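Local structure of pyridoxamine 5'-phosphate oxidase-related, FMN-binding (Mycobacterium smegmatis, 3F7E) at residues V2-L12 and V121-Q129. The protein probably binds coenzyme F420 and acts as an F420-dependent reductase, with a fold of the FMN-binding, pyridoxamine 5'-phosphate oxidase-related family. Numbering follows the deposited sequence. Where two conformers were deposited one is given.
Sequences VAVPEGYESLL and VRPTAFSKQ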
loop_
_atom_site.group_PDB
_atom_site.type_symbol
_atom_site.label_atom_id
_atom_site.label_comp_id
_atom_site.label_asym_id
_atom_site.label_seq_id
_atom_site.Cartn_x
_atom_site.Cartn_y
_atom_site.Cartn_z
ATOM N N VAL A 2 0.522 7.063 -20.577
ATOM C CA VAL A 2 -0.411 5.957 -20.225
ATOM C C VAL A 2 -1.731 6.534 -19.712
ATOM O O VAL A 2 -1.745 7.335 -18.781
ATOM C CB VAL A 2 0.209 5.031 -19.154
ATOM C CG1 VAL A 2 0.477 5.792 -17.879
ATOM C CG2 VAL A 2 -0.693 3.833 -18.884
ATOM N N ALA A 3 -2.843 6.127 -20.311
ATOM C CA ALA A 3 -4.136 6.704 -19.935
ATOM C C ALA A 3 -4.711 6.085 -18.654
ATOM O O ALA A 3 -4.649 4.863 -18.499
ATOM C CB ALA A 3 -5.118 6.576 -21.091
ATOM N N VAL A 4 -5.239 6.932 -17.747
ATOM C CA VAL A 4 -6.080 6.497 -16.587
ATOM C C VAL A 4 -7.224 5.732 -17.253
ATOM O O VAL A 4 -7.930 6.321 -18.077
ATOM C CB VAL A 4 -6.476 7.655 -15.678
ATOM C CG1 VAL A 4 -7.053 7.106 -14.387
ATOM C CG2 VAL A 4 -5.246 8.498 -15.357
ATOM N N PRO A 5 -7.589 4.547 -16.750
ATOM C CA PRO A 5 -8.945 4.017 -16.945
ATOM C C PRO A 5 -10.185 4.837 -16.685
ATOM O O PRO A 5 -10.175 5.664 -15.793
ATOM C CB PRO A 5 -9.004 2.784 -16.006
ATOM C CG PRO A 5 -7.620 2.512 -15.577
ATOM C CD PRO A 5 -6.824 3.758 -15.771
ATOM N N GLU A 6 -11.229 4.648 -17.500
ATOM C CA GLU A 6 -11.955 5.748 -18.098
ATOM C C GLU A 6 -12.839 5.849 -16.842
ATOM O O GLU A 6 -13.347 4.828 -16.358
ATOM C CB GLU A 6 -12.789 5.219 -19.286
ATOM C CG GLU A 6 -13.804 6.169 -19.962
ATOM C CD GLU A 6 -14.407 5.549 -21.250
ATOM O OE1 GLU A 6 -14.839 6.296 -22.159
ATOM O OE2 GLU A 6 -14.441 4.304 -21.366
ATOM N N GLY A 7 -12.948 7.032 -16.262
ATOM C CA GLY A 7 -13.768 7.202 -15.060
ATOM C C GLY A 7 -13.164 6.877 -13.694
ATOM O O GLY A 7 -13.899 6.873 -12.698
ATOM N N TYR A 8 -11.853 6.619 -13.631
ATOM C CA TYR A 8 -11.147 6.334 -12.368
ATOM C C TYR A 8 -10.168 7.439 -11.965
ATOM O O TYR A 8 -9.625 7.424 -10.839
ATOM C CB TYR A 8 -10.437 4.971 -12.441
ATOM C CG TYR A 8 -11.377 3.798 -12.290
ATOM C CD1 TYR A 8 -12.137 3.361 -13.368
ATOM C CD2 TYR A 8 -11.514 3.125 -11.066
ATOM C CE1 TYR A 8 -13.013 2.296 -13.246
ATOM C CE2 TYR A 8 -12.400 2.042 -10.943
ATOM C CZ TYR A 8 -13.141 1.639 -12.042
ATOM O OH TYR A 8 -14.024 0.575 -11.986
ATOM N N GLU A 9 -9.945 8.397 -12.853
ATOM C CA GLU A 9 -9.094 9.524 -12.545
ATOM C C GLU A 9 -9.634 10.290 -11.332
ATOM O O GLU A 9 -8.867 10.911 -10.605
ATOM C CB GLU A 9 -8.919 10.450 -13.754
ATOM C CG GLU A 9 -7.803 11.453 -13.584
ATOM C CD GLU A 9 -7.326 12.139 -14.858
ATOM O OE1 GLU A 9 -6.498 13.036 -14.725
ATOM O OE2 GLU A 9 -7.815 11.821 -15.971
ATOM N N SER A 10 -10.951 10.213 -11.127
ATOM C CA SER A 10 -11.590 10.823 -9.978
ATOM C C SER A 10 -10.961 10.418 -8.642
ATOM O O SER A 10 -10.920 11.241 -7.718
ATOM C CB SER A 10 -13.075 10.476 -9.985
ATOM O OG SER A 10 -13.258 9.092 -10.205
ATOM N N LEU A 11 -10.490 9.165 -8.530
ATOM C CA LEU A 11 -9.852 8.668 -7.300
ATOM C C LEU A 11 -8.567 9.423 -7.054
ATOM O O LEU A 11 -8.262 9.729 -5.912
ATOM C CB LEU A 11 -9.591 7.149 -7.319
ATOM C CG LEU A 11 -10.783 6.240 -7.034
ATOM C CD1 LEU A 11 -10.405 4.809 -7.335
ATOM C CD2 LEU A 11 -11.230 6.409 -5.577
ATOM N N LEU A 12 -7.843 9.776 -8.116
ATOM C CA LEU A 12 -6.593 10.506 -7.970
ATOM C C LEU A 12 -6.812 11.974 -7.679
ATOM O O LEU A 12 -5.889 12.650 -7.242
ATOM C CB LEU A 12 -5.737 10.359 -9.218
ATOM C CG LEU A 12 -5.319 8.928 -9.543
ATOM C CD1 LEU A 12 -4.499 8.926 -10.830
ATOM C CD2 LEU A 12 -4.498 8.290 -8.400
ATOM N N VAL A 121 6.554 11.182 -9.925
ATOM C CA VAL A 121 6.374 9.841 -10.474
ATOM C C VAL A 121 5.473 9.896 -11.711
ATOM O O VAL A 121 4.363 10.438 -11.667
ATOM C CB VAL A 121 5.710 8.910 -9.425
ATOM C CG1 VAL A 121 5.263 7.580 -10.039
ATOM C CG2 VAL A 121 6.653 8.695 -8.246
ATOM N N ARG A 122 5.966 9.333 -12.810
ATOM C CA ARG A 122 5.196 9.215 -14.043
ATOM C C ARG A 122 4.625 7.805 -14.144
ATOM O O ARG A 122 5.373 6.836 -14.136
ATOM C CB ARG A 122 6.052 9.521 -15.258
ATOM C CG ARG A 122 5.217 9.468 -16.559
ATOM C CD ARG A 122 5.938 10.076 -17.726
ATOM N NE ARG A 122 6.311 11.455 -17.438
ATOM C CZ ARG A 122 5.541 12.509 -17.697
ATOM N NH1 ARG A 122 4.358 12.356 -18.309
ATOM N NH2 ARG A 122 5.975 13.721 -17.381
ATOM N N PRO A 123 3.286 7.676 -14.208
ATOM C CA PRO A 123 2.685 6.358 -14.335
ATOM C C PRO A 123 3.140 5.578 -15.559
ATOM O O PRO A 123 3.288 6.148 -16.662
ATOM C CB PRO A 123 1.176 6.652 -14.392
ATOM C CG PRO A 123 1.027 7.944 -13.635
ATOM C CD PRO A 123 2.246 8.720 -14.092
ATOM N N THR A 124 3.299 4.266 -15.359
ATOM C CA THR A 124 3.574 3.305 -16.437
ATOM C C THR A 124 2.427 2.321 -16.622
ATOM O O THR A 124 2.328 1.700 -17.674
ATOM C CB THR A 124 4.859 2.507 -16.160
ATOM O OG1 THR A 124 4.722 1.891 -14.883
ATOM C CG2 THR A 124 6.102 3.395 -16.211
ATOM N N ALA A 125 1.545 2.184 -15.629
ATOM C CA ALA A 125 0.443 1.223 -15.709
ATOM C C ALA A 125 -0.619 1.568 -14.666
ATOM O O ALA A 125 -0.309 2.104 -13.599
ATOM C CB ALA A 125 0.938 -0.228 -15.493
ATOM N N PHE A 126 -1.860 1.228 -15.004
ATOM C CA PHE A 126 -3.000 1.338 -14.107
ATOM C C PHE A 126 -3.773 0.027 -14.075
ATOM O O PHE A 126 -3.936 -0.630 -15.101
ATOM C CB PHE A 126 -3.971 2.421 -14.582
ATOM C CG PHE A 126 -3.392 3.793 -14.602
ATOM C CD1 PHE A 126 -2.807 4.306 -15.754
ATOM C CD2 PHE A 126 -3.425 4.586 -13.454
ATOM C CE1 PHE A 126 -2.292 5.589 -15.779
ATOM C CE2 PHE A 126 -2.889 5.892 -13.463
ATOM C CZ PHE A 126 -2.326 6.384 -14.645
ATOM N N SER A 127 -4.318 -0.312 -12.903
ATOM C CA SER A 127 -5.253 -1.429 -12.795
ATOM C C SER A 127 -6.338 -1.103 -11.779
ATOM O O SER A 127 -6.063 -0.572 -10.718
ATOM C CB SER A 127 -4.552 -2.717 -12.339
ATOM O OG SER A 127 -5.495 -3.780 -12.293
ATOM N N LYS A 128 -7.574 -1.442 -12.134
ATOM C CA LYS A 128 -8.720 -1.240 -11.246
ATOM C C LYS A 128 -9.585 -2.515 -11.143
ATOM O O LYS A 128 -10.748 -2.475 -10.696
ATOM C CB LYS A 128 -9.550 0.004 -11.630
ATOM C CG LYS A 128 -9.930 0.179 -13.127
ATOM C CD LYS A 128 -10.953 -0.844 -13.588
ATOM C CE LYS A 128 -11.288 -0.646 -15.062
ATOM N NZ LYS A 128 -12.224 -1.698 -15.605
ATOM N N GLN A 129 -9.011 -3.645 -11.548
ATOM C CA GLN A 129 -9.673 -4.951 -11.427
ATOM C C GLN A 129 -8.686 -6.097 -11.203
ATOM O O GLN A 129 -7.476 -5.935 -11.350
ATOM C CB GLN A 129 -10.557 -5.239 -12.642
ATOM C CG GLN A 129 -9.812 -5.415 -13.964
ATOM C CD GLN A 129 -10.742 -5.418 -15.164
ATOM O OE1 GLN A 129 -10.403 -5.943 -16.227
ATOM N NE2 GLN A 129 -11.920 -4.830 -15.002
#
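Phe126 lays one face of its ring against the backbone of Val4, whose CA stands 4.0 Å from the ring centroid and 13° off the ring normal, a CH-pi contact offset toward the rim. Its distal end meets a methyl group, Val4 CG2 lying 3.7 Å from Phe126 CZ. At its base the ring of Pro5 leans in obliquely, Pro5 CD coming to 3.4 Å from Phe126 CB. Val2 covers the CD1-CE1 side, with Val2 CG1 3.5 Å from Phe126 CE1, and the same methyl also packs on Pro123 CB. The nearest CA pairs, Val2 with Thr124 at 6.1 Å and Val4 with Phe126, show the N-terminal arm running the same way as the end of strand 116-127, without backbone bonding to it.

Further along, Lys128 crosses Tyr8 at about a right angle. Lys128 CG sits 3.6 Å from the centroid of the Tyr8 ring, only 6° off the normal, so this second CH-pi contact is nearly centred. A bend at chi2 (70°) carries the lysine chain on over the ring, bringing Lys128 CD 3.7 Å from Tyr8 OH. Arg75 adds a cation-pi contact to the same tyrosine, and the hydrogen bond from Tyr8 N to Pro5 O closes a turn before helix 9-13.

The strand carries a classic beta bulge, Thr124 and Ala125 being set against the single Arg80, while Val79 of strand 76-88 touches Phe126 and Pro123. The arm thus covers the end of one strand in the antiparallel sheet of the family's split-barrel fold. With aliphatic C-H groups and aromatic rings carrying most of the contact, its chemistry implies that apolar packing and CH-pi contacts, rather than polar pairing between the segments, hold the N-terminal arm against the C-terminal end of strand 116-127.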